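Local coordinates for putative succinylglutamate desuccinylase / aspartoacylase (Shewanella amazonensis, PDB 3FMC), which probably acts as a zinc-dependent hydrolase of the succinylglutamate desuccinylase/aspartoacylase family, related to the zinc exopeptidases, at residues Asn204-Gly207 with Glu212-Phe215; Leu105-Asn110 with Met161-Asp166; Pro184-Ser189 with Pro217-Ala222. All blocks are in the same frame, centred on the assembly; numbering follows the deposited sequence.

Contact 1: residues Asn204-Gly207 with Glu212-Phe215; sequences NSFG and EAAF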
loop_
_atom_site.group_PDB
_atom_site.type_symbol
_atom_site.label_atom_id
_atom_site.label_comp_id
_atom_site.label_asym_id
_atom_site.label_seq_id
_atom_site.Cartn_x
_atom_site.Cartn_y
_atom_site.Cartn_z
ATOM N N ASN C 204 27.058 7.892 -22.027
ATOM C CA ASN C 204 26.260 9.059 -22.395
ATOM C C ASN C 204 24.863 8.623 -22.878
ATOM O O ASN C 204 24.593 8.509 -24.079
ATOM C CB ASN C 204 26.954 9.884 -23.475
ATOM C CG ASN C 204 26.318 11.240 -23.668
ATOM O OD1 ASN C 204 25.365 11.592 -22.967
ATOM N ND2 ASN C 204 26.805 11.996 -24.657
ATOM N N SER C 205 23.970 8.426 -21.925
ATOM C CA SER C 205 22.637 7.962 -22.233
ATOM C C SER C 205 21.693 8.479 -21.182
ATOM O O SER C 205 21.978 8.359 -20.006
ATOM C CB SER C 205 22.640 6.444 -22.188
ATOM O OG SER C 205 21.374 5.939 -22.515
ATOM N N PHE C 206 20.582 9.066 -21.614
ATOM C CA PHE C 206 19.568 9.524 -20.675
ATOM C C PHE C 206 18.565 8.430 -20.332
ATOM O O PHE C 206 17.885 7.889 -21.216
ATOM C CB PHE C 206 18.826 10.712 -21.237
ATOM C CG PHE C 206 17.819 11.260 -20.309
ATOM C CD1 PHE C 206 18.171 12.241 -19.384
ATOM C CD2 PHE C 206 16.520 10.789 -20.329
ATOM C CE1 PHE C 206 17.243 12.744 -18.519
ATOM C CE2 PHE C 206 15.577 11.320 -19.460
ATOM C CZ PHE C 206 15.942 12.289 -18.564
ATOM N N GLY C 207 18.456 8.128 -19.044
ATOM C CA GLY C 207 17.530 7.130 -18.575
ATOM C C GLY C 207 16.557 7.596 -17.496
ATOM O O GLY C 207 16.030 6.769 -16.780
ATOM N N GLU C 212 22.224 11.696 -15.059
ATOM C CA GLU C 212 22.091 11.769 -16.520
ATOM C C GLU C 212 21.494 13.086 -16.986
ATOM O O GLU C 212 21.953 13.710 -17.933
ATOM C CB GLU C 212 21.204 10.631 -16.982
ATOM C CG GLU C 212 21.748 9.247 -16.640
ATOM C CD GLU C 212 20.640 8.200 -16.498
ATOM O OE1 GLU C 212 19.426 8.534 -16.606
ATOM O OE2 GLU C 212 20.998 7.053 -16.221
ATOM N N ALA C 213 20.445 13.528 -16.307
ATOM C CA ALA C 213 19.786 14.769 -16.680
ATOM C C ALA C 213 20.784 15.919 -16.596
ATOM O O ALA C 213 20.740 16.839 -17.393
ATOM C CB ALA C 213 18.587 15.013 -15.752
ATOM N N ALA C 214 21.659 15.856 -15.596
ATOM C CA ALA C 214 22.681 16.873 -15.391
ATOM C C ALA C 214 23.819 16.787 -16.418
ATOM O O ALA C 214 24.283 17.824 -16.896
ATOM C CB ALA C 214 23.253 16.812 -14.015
ATOM N N PHE C 215 24.291 15.581 -16.737
ATOM C CA PHE C 215 25.484 15.507 -17.594
ATOM C C PHE C 215 25.218 15.266 -19.062
ATOM O O PHE C 215 26.046 15.658 -19.905
ATOM C CB PHE C 215 26.539 14.504 -17.055
ATOM C CG PHE C 215 26.120 13.041 -17.132
ATOM C CD1 PHE C 215 25.937 12.402 -18.339
ATOM C CD2 PHE C 215 26.057 12.278 -15.977
ATOM C CE1 PHE C 215 25.601 11.056 -18.384
ATOM C CE2 PHE C 215 25.739 10.926 -16.014
ATOM C CZ PHE C 215 25.492 10.322 -17.222
HETATM O O HOH W 1 18.492 5.750 -15.296
#

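Contact 2: residues Leu105-Asn110 with Met161-Asp166; sequences LDHGFN and MAHRAD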
loop_
_atom_site.group_PDB
_atom_site.type_symbol
_atom_site.label_atom_id
_atom_site.label_comp_id
_atom_site.label_asym_id
_atom_site.label_seq_id
_atom_site.Cartn_x
_atom_site.Cartn_y
_atom_site.Cartn_z
ATOM N N LEU C 105 14.115 15.680 -16.741
ATOM C CA LEU C 105 13.851 16.202 -18.061
ATOM C C LEU C 105 15.008 15.997 -19.011
ATOM O O LEU C 105 16.115 16.436 -18.711
ATOM C CB LEU C 105 13.597 17.707 -17.926
ATOM C CG LEU C 105 13.297 18.509 -19.203
ATOM C CD1 LEU C 105 12.191 17.857 -20.037
ATOM C CD2 LEU C 105 13.000 19.982 -18.843
ATOM N N ASP C 106 14.760 15.265 -20.101
ATOM C CA ASP C 106 15.729 15.055 -21.192
ATOM C C ASP C 106 15.500 16.223 -22.103
ATOM O O ASP C 106 14.405 16.390 -22.652
ATOM C CB ASP C 106 15.414 13.778 -21.941
ATOM C CG ASP C 106 16.538 13.308 -22.913
ATOM O OD1 ASP C 106 17.670 13.815 -22.906
ATOM O OD2 ASP C 106 16.268 12.353 -23.674
ATOM N N HIS C 107 16.515 17.058 -22.263
ATOM C CA HIS C 107 16.370 18.195 -23.149
ATOM C C HIS C 107 16.307 17.718 -24.601
ATOM O O HIS C 107 17.197 17.064 -25.108
ATOM C CB HIS C 107 17.442 19.234 -22.890
ATOM C CG HIS C 107 17.364 19.818 -21.506
ATOM N ND1 HIS C 107 16.390 20.723 -21.129
ATOM C CD2 HIS C 107 18.157 19.647 -20.423
ATOM C CE1 HIS C 107 16.592 21.080 -19.870
ATOM N NE2 HIS C 107 17.657 20.438 -19.419
ATOM N N GLY C 108 15.210 18.034 -25.251
ATOM C CA GLY C 108 15.009 17.613 -26.623
ATOM C C GLY C 108 15.622 18.476 -27.715
ATOM O O GLY C 108 15.744 18.014 -28.847
ATOM N N PHE C 109 16.011 19.711 -27.412
ATOM C CA PHE C 109 16.548 20.582 -28.453
ATOM C C PHE C 109 17.795 20.009 -29.171
ATOM O O PHE C 109 18.577 19.192 -28.629
ATOM C CB PHE C 109 16.745 22.006 -27.937
ATOM C CG PHE C 109 17.852 22.162 -26.957
ATOM C CD1 PHE C 109 17.648 21.950 -25.593
ATOM C CD2 PHE C 109 19.104 22.565 -27.383
ATOM C CE1 PHE C 109 18.691 22.118 -24.714
ATOM C CE2 PHE C 109 20.131 22.731 -26.506
ATOM C CZ PHE C 109 19.946 22.510 -25.187
ATOM N N ASN C 110 17.954 20.403 -30.427
ATOM C CA ASN C 110 19.038 19.853 -31.250
ATOM C C ASN C 110 20.331 20.559 -30.874
ATOM O O ASN C 110 20.469 21.767 -31.087
ATOM C CB ASN C 110 18.695 19.971 -32.743
ATOM C CG ASN C 110 19.773 19.381 -33.640
ATOM O OD1 ASN C 110 20.955 19.582 -33.420
ATOM N ND2 ASN C 110 19.357 18.657 -34.667
HETATM N N MSE C 161 17.901 23.687 -10.330
HETATM C CA MSE C 161 18.946 24.062 -9.361
HETATM C C MSE C 161 20.282 23.383 -9.707
HETATM O O MSE C 161 21.343 24.038 -9.697
HETATM C CB MSE C 161 18.546 23.730 -7.929
HETATM C CG MSE C 161 17.399 24.645 -7.381
HETATM SE SE MSE C 161 17.191 24.383 -5.515
HETATM C CE MSE C 161 16.347 22.517 -5.583
ATOM N N ALA C 162 20.213 22.096 -10.042
ATOM C CA ALA C 162 21.401 21.288 -10.358
ATOM C C ALA C 162 22.145 21.855 -11.580
ATOM O O ALA C 162 23.350 21.891 -11.605
ATOM C CB ALA C 162 20.992 19.846 -10.643
ATOM N N HIS C 163 21.385 22.260 -12.597
ATOM C CA HIS C 163 21.953 22.816 -13.828
ATOM C C HIS C 163 22.822 24.052 -13.585
ATOM O O HIS C 163 23.689 24.378 -14.404
ATOM C CB HIS C 163 20.853 23.198 -14.807
ATOM C CG HIS C 163 20.282 22.055 -15.581
ATOM N ND1 HIS C 163 21.052 21.010 -16.053
ATOM C CD2 HIS C 163 19.048 21.888 -16.112
ATOM C CE1 HIS C 163 20.294 20.211 -16.786
ATOM N NE2 HIS C 163 19.067 20.713 -16.831
ATOM N N ARG C 164 22.564 24.768 -12.497
ATOM C CA ARG C 164 23.337 25.958 -12.182
ATOM C C ARG C 164 24.737 25.675 -11.655
ATOM O O ARG C 164 25.566 26.555 -11.704
ATOM C CB ARG C 164 22.630 26.829 -11.153
ATOM C CG ARG C 164 21.302 27.370 -11.620
ATOM C CD ARG C 164 20.606 28.080 -10.479
ATOM N NE ARG C 164 19.276 28.495 -10.940
ATOM C CZ ARG C 164 19.038 29.591 -11.672
ATOM N NH1 ARG C 164 20.036 30.406 -12.035
ATOM N NH2 ARG C 164 17.792 29.880 -12.051
ATOM N N ALA C 165 24.992 24.465 -11.180
ATOM C CA ALA C 165 26.288 24.062 -10.604
ATOM C C ALA C 165 27.259 23.405 -11.622
ATOM O O ALA C 165 26.858 22.897 -12.676
ATOM C CB ALA C 165 26.035 23.083 -9.429
ATOM N N ASP C 166 28.543 23.395 -11.257
ATOM C CA ASP C 166 29.584 22.724 -12.019
ATOM C C ASP C 166 29.677 21.259 -11.633
ATOM O O ASP C 166 30.100 20.451 -12.435
ATOM C CB ASP C 166 30.941 23.373 -11.766
ATOM C CG ASP C 166 30.949 24.854 -12.145
ATOM O OD1 ASP C 166 30.373 25.203 -13.198
ATOM O OD2 ASP C 166 31.461 25.655 -11.331
#

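Contact 3: residues Pro184-Ser189 with Pro217-Ala222; sequences PEYERS and PWWTLA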
loop_
_atom_site.group_PDB
_atom_site.type_symbol
_atom_site.label_atom_id
_atom_site.label_comp_id
_atom_site.label_asym_id
_atom_site.label_seq_id
_atom_site.Cartn_x
_atom_site.Cartn_y
_atom_site.Cartn_z
ATOM N N PRO C 184 30.237 8.769 -14.591
ATOM C CA PRO C 184 30.249 8.781 -16.051
ATOM C C PRO C 184 31.633 8.446 -16.564
ATOM O O PRO C 184 32.631 8.800 -15.927
ATOM C CB PRO C 184 29.927 10.216 -16.425
ATOM C CG PRO C 184 29.631 10.923 -15.122
ATOM C CD PRO C 184 30.012 10.099 -13.998
ATOM N N GLU C 185 31.672 7.768 -17.701
ATOM C CA GLU C 185 32.944 7.342 -18.289
ATOM C C GLU C 185 33.912 8.492 -18.503
ATOM O O GLU C 185 35.104 8.287 -18.375
ATOM C CB GLU C 185 32.701 6.598 -19.606
ATOM C CG GLU C 185 32.012 5.277 -19.450
ATOM C CD GLU C 185 31.791 4.598 -20.771
ATOM O OE1 GLU C 185 32.686 4.709 -21.648
ATOM O OE2 GLU C 185 30.733 3.970 -20.949
ATOM N N TYR C 186 33.418 9.700 -18.799
ATOM C CA TYR C 186 34.293 10.858 -19.040
ATOM C C TYR C 186 35.045 11.372 -17.767
ATOM O O TYR C 186 35.982 12.176 -17.895
ATOM C CB TYR C 186 33.544 12.025 -19.714
ATOM C CG TYR C 186 32.562 12.728 -18.809
ATOM C CD1 TYR C 186 32.977 13.743 -17.952
ATOM C CD2 TYR C 186 31.208 12.366 -18.794
ATOM C CE1 TYR C 186 32.091 14.362 -17.089
ATOM C CE2 TYR C 186 30.301 13.021 -17.969
ATOM C CZ TYR C 186 30.747 14.008 -17.109
ATOM O OH TYR C 186 29.878 14.664 -16.261
ATOM N N GLU C 187 34.652 10.957 -16.560
ATOM C CA GLU C 187 35.375 11.342 -15.376
ATOM C C GLU C 187 35.645 10.170 -14.468
ATOM O O GLU C 187 35.385 10.219 -13.270
ATOM C CB GLU C 187 34.690 12.479 -14.595
ATOM C CG GLU C 187 35.663 13.170 -13.618
ATOM C CD GLU C 187 34.985 14.217 -12.733
ATOM O OE1 GLU C 187 33.864 14.604 -13.086
ATOM O OE2 GLU C 187 35.564 14.637 -11.694
ATOM N N ARG C 188 36.209 9.118 -15.055
ATOM C CA ARG C 188 36.625 7.930 -14.318
ATOM C C ARG C 188 37.531 8.258 -13.121
ATOM O O ARG C 188 37.462 7.610 -12.072
ATOM C CB ARG C 188 37.320 6.983 -15.289
ATOM C CG ARG C 188 37.970 5.823 -14.594
ATOM C CD ARG C 188 38.427 4.803 -15.575
ATOM N NE ARG C 188 39.376 3.926 -14.925
ATOM C CZ ARG C 188 39.791 2.773 -15.432
ATOM N NH1 ARG C 188 39.309 2.363 -16.606
ATOM N NH2 ARG C 188 40.683 2.040 -14.749
ATOM N N SER C 189 38.317 9.327 -13.228
ATOM C CA SER C 189 39.177 9.721 -12.137
ATOM C C SER C 189 38.460 10.070 -10.850
ATOM O O SER C 189 39.053 9.968 -9.761
ATOM C CB SER C 189 40.047 10.911 -12.558
ATOM O OG SER C 189 39.237 12.033 -12.888
ATOM N N PRO C 217 23.338 16.703 -21.342
ATOM C CA PRO C 217 23.430 17.805 -22.321
ATOM C C PRO C 217 24.867 18.269 -22.558
ATOM O O PRO C 217 25.268 18.565 -23.699
ATOM C CB PRO C 217 22.616 18.952 -21.670
ATOM C CG PRO C 217 21.751 18.293 -20.634
ATOM C CD PRO C 217 22.498 17.067 -20.179
ATOM N N TRP C 218 25.619 18.334 -21.475
ATOM C CA TRP C 218 27.036 18.786 -21.540
ATOM C C TRP C 218 27.984 17.829 -22.242
ATOM O O TRP C 218 28.949 18.289 -22.911
ATOM C CB TRP C 218 27.553 19.106 -20.173
ATOM C CG TRP C 218 26.804 20.196 -19.490
ATOM C CD1 TRP C 218 25.828 20.052 -18.567
ATOM C CD2 TRP C 218 27.015 21.616 -19.635
ATOM N NE1 TRP C 218 25.383 21.290 -18.149
ATOM C CE2 TRP C 218 26.097 22.264 -18.780
ATOM C CE3 TRP C 218 27.876 22.398 -20.419
ATOM C CZ2 TRP C 218 26.027 23.666 -18.662
ATOM C CZ3 TRP C 218 27.784 23.800 -20.323
ATOM C CH2 TRP C 218 26.879 24.410 -19.440
ATOM N N TRP C 219 27.744 16.520 -22.062
ATOM C CA TRP C 219 28.586 15.486 -22.664
ATOM C C TRP C 219 28.309 15.499 -24.156
ATOM O O TRP C 219 29.230 15.438 -24.976
ATOM C CB TRP C 219 28.225 14.117 -22.109
ATOM C CG TRP C 219 29.258 13.029 -22.279
ATOM C CD1 TRP C 219 30.328 13.013 -23.148
ATOM C CD2 TRP C 219 29.289 11.782 -21.583
ATOM N NE1 TRP C 219 31.016 11.842 -23.026
ATOM C CE2 TRP C 219 30.405 11.060 -22.073
ATOM C CE3 TRP C 219 28.481 11.196 -20.592
ATOM C CZ2 TRP C 219 30.740 9.793 -21.588
ATOM C CZ3 TRP C 219 28.814 9.939 -20.129
ATOM C CH2 TRP C 219 29.933 9.250 -20.637
ATOM N N THR C 220 27.024 15.560 -24.518
ATOM C CA THR C 220 26.633 15.636 -25.921
ATOM C C THR C 220 27.204 16.899 -26.602
ATOM O O THR C 220 27.644 16.829 -27.743
ATOM C CB THR C 220 25.106 15.603 -26.040
ATOM O OG1 THR C 220 24.636 14.357 -25.492
ATOM C CG2 THR C 220 24.695 15.723 -27.483
ATOM N N LEU C 221 27.173 18.032 -25.907
ATOM C CA LEU C 221 27.724 19.279 -26.414
ATOM C C LEU C 221 29.241 19.134 -26.658
ATOM O O LEU C 221 29.733 19.608 -27.664
ATOM C CB LEU C 221 27.513 20.433 -25.411
ATOM C CG LEU C 221 28.102 21.800 -25.783
ATOM C CD1 LEU C 221 27.327 22.351 -26.981
ATOM C CD2 LEU C 221 28.048 22.767 -24.616
ATOM N N ALA C 222 29.944 18.484 -25.734
ATOM C CA ALA C 222 31.397 18.275 -25.848
ATOM C C ALA C 222 31.672 17.401 -27.064
ATOM O O ALA C 222 32.637 17.658 -27.820
ATOM C CB ALA C 222 31.939 17.622 -24.577
#

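Contact 1: residues Asn204-Gly207 with Glu212-Phe215
Phe206 brings the edge of its ring against the first turn of helix 210-227, where CE1 of Phe206 lies 3.7 Å from CA of Ala213, near the ring plane, and 3.8 Å from CB of Ala213. With CG anti to the backbone N (chi1 -178°), the ring is carried from the loop to the helix, and Asp106 packs on it as well. Beside this apolar patch Glu212 reaches back along the loop. Its CG sits 3.5 Å from O of Ser205, and its OE1 accepts the amide hydrogen of Gly207, N to OE1 2.7 Å, in a bond bent to 139°. The N-H arrives from above the carboxylate plane, 67° out of it. The same OE1 takes the N-H of Ala209, while a water lies 3.0 Å from OE2 of Glu212 and can donate to it. With an alanine in place of Glu212, the N-H groups of Gly207 and Ala209 would probably lose their shared acceptor, setting the loop free to shift before the helix. One carboxylate oxygen thus accepts two backbone N-H groups just ahead of its own position, folding the turn from strand 198-202 back onto the start of helix 210-227.

Contact 2: residues Leu105-Asn110 with Met161-Asp166
Both imidazoles of the His107-His163 pair stand with CG beside the backbone N and anti to the carbonyl carbon, chi1 -63° for His107 and much the same for His163, and from these settings they come at each other from opposite directions. The result is a histidine-histidine bridge within the catalytic domain of this zinc exopeptidase-like family, tying the long loop before helix 111-118 to the C-terminal part of helix 150-163. The two rings meet rim to rim, their centroids 5.1 Å apart and their planes turned by 38°, and neither lies over the face of the other. His163 NE2 approaches the edge of the His107 ring near its plane. Gln159, one turn back on helix 150-163, is hydrogen-bonded through NE2 to NE2 of His163 and through OE1 to the backbone N of Leu105, so it spans the same gap as the histidines and probably limits how the His163 ring can turn. His107 also packs on Glu137 of helix 123-142, which makes the loop a bridge between two helices. Over one face of the His107 ring, offset toward the rim, lies the carbonyl O of Leu105, 4.1 Å above the plane. The bridge itself is nearly straight: NE2 of His107 stands 3.0 Å from NE2 of His163, with an angle of 170° at the hydrogen.

Contact 3: residues Pro184-Ser189 with Pro217-Ala222
Pro184, at the end of strand 176-184, sets its CB 3.9 Å from CZ3 of Trp219, flanking, together with Glu185, the T-shaped Tyr186-Trp219 pair that packs the strand end and a short 3-10 turn against helix 210-227 of the catalytic domain. Next along the chain, Glu185 offers its backbone: its N lies 3.7 Å from CH2 of Trp219, at the far end of the indole, while CB of Glu185 comes near the same carbon. The chain then turns, and Tyr186 carries most of the contact from this side. Its CG is placed between the backbone N and the carbonyl carbon (chi1 71°), a setting that swings the phenol ring across the indole in an edge-to-face stack. The phenol presents its edge to the face of the indole, with the planes at 71° and the centroid of the phenol 4.7 Å from that of the six-membered ring. The hydroxyl is hydrogen-bonded to the carbonyl O of Val236, which holds that end of the phenol. The turn is held by a backbone bond from N of Glu187 to O of Pro184, 3.0 Å long. The indole of Trp219 also packs on Asn204, in the loop before its helix. At the heart of the stack, CD2 of Tyr186 lies 3.4 Å from CD2 of Trp219.

In the fold
Helix 210-227 is the common element: contact 1 uses its start, contact 3 the turns that follow, and contact 2 meets it through packing. Contact 2 comes first along the chain and closes before the others begin, whereas both segments of contact 1 fall between those of contact 3. The centre of contact 1 is about 9 Å from each of the other two centres, which are themselves about 14 Å apart. Phe206 touches Asp106, Ala213 O approaches His163, Phe215 packs on Tyr186 and Pro184, and His107 meets Pro217. Together the contacts pack helices 150-163 and 210-227, the loops beside them and the end of strand 176-184 against one another within the catalytic domain.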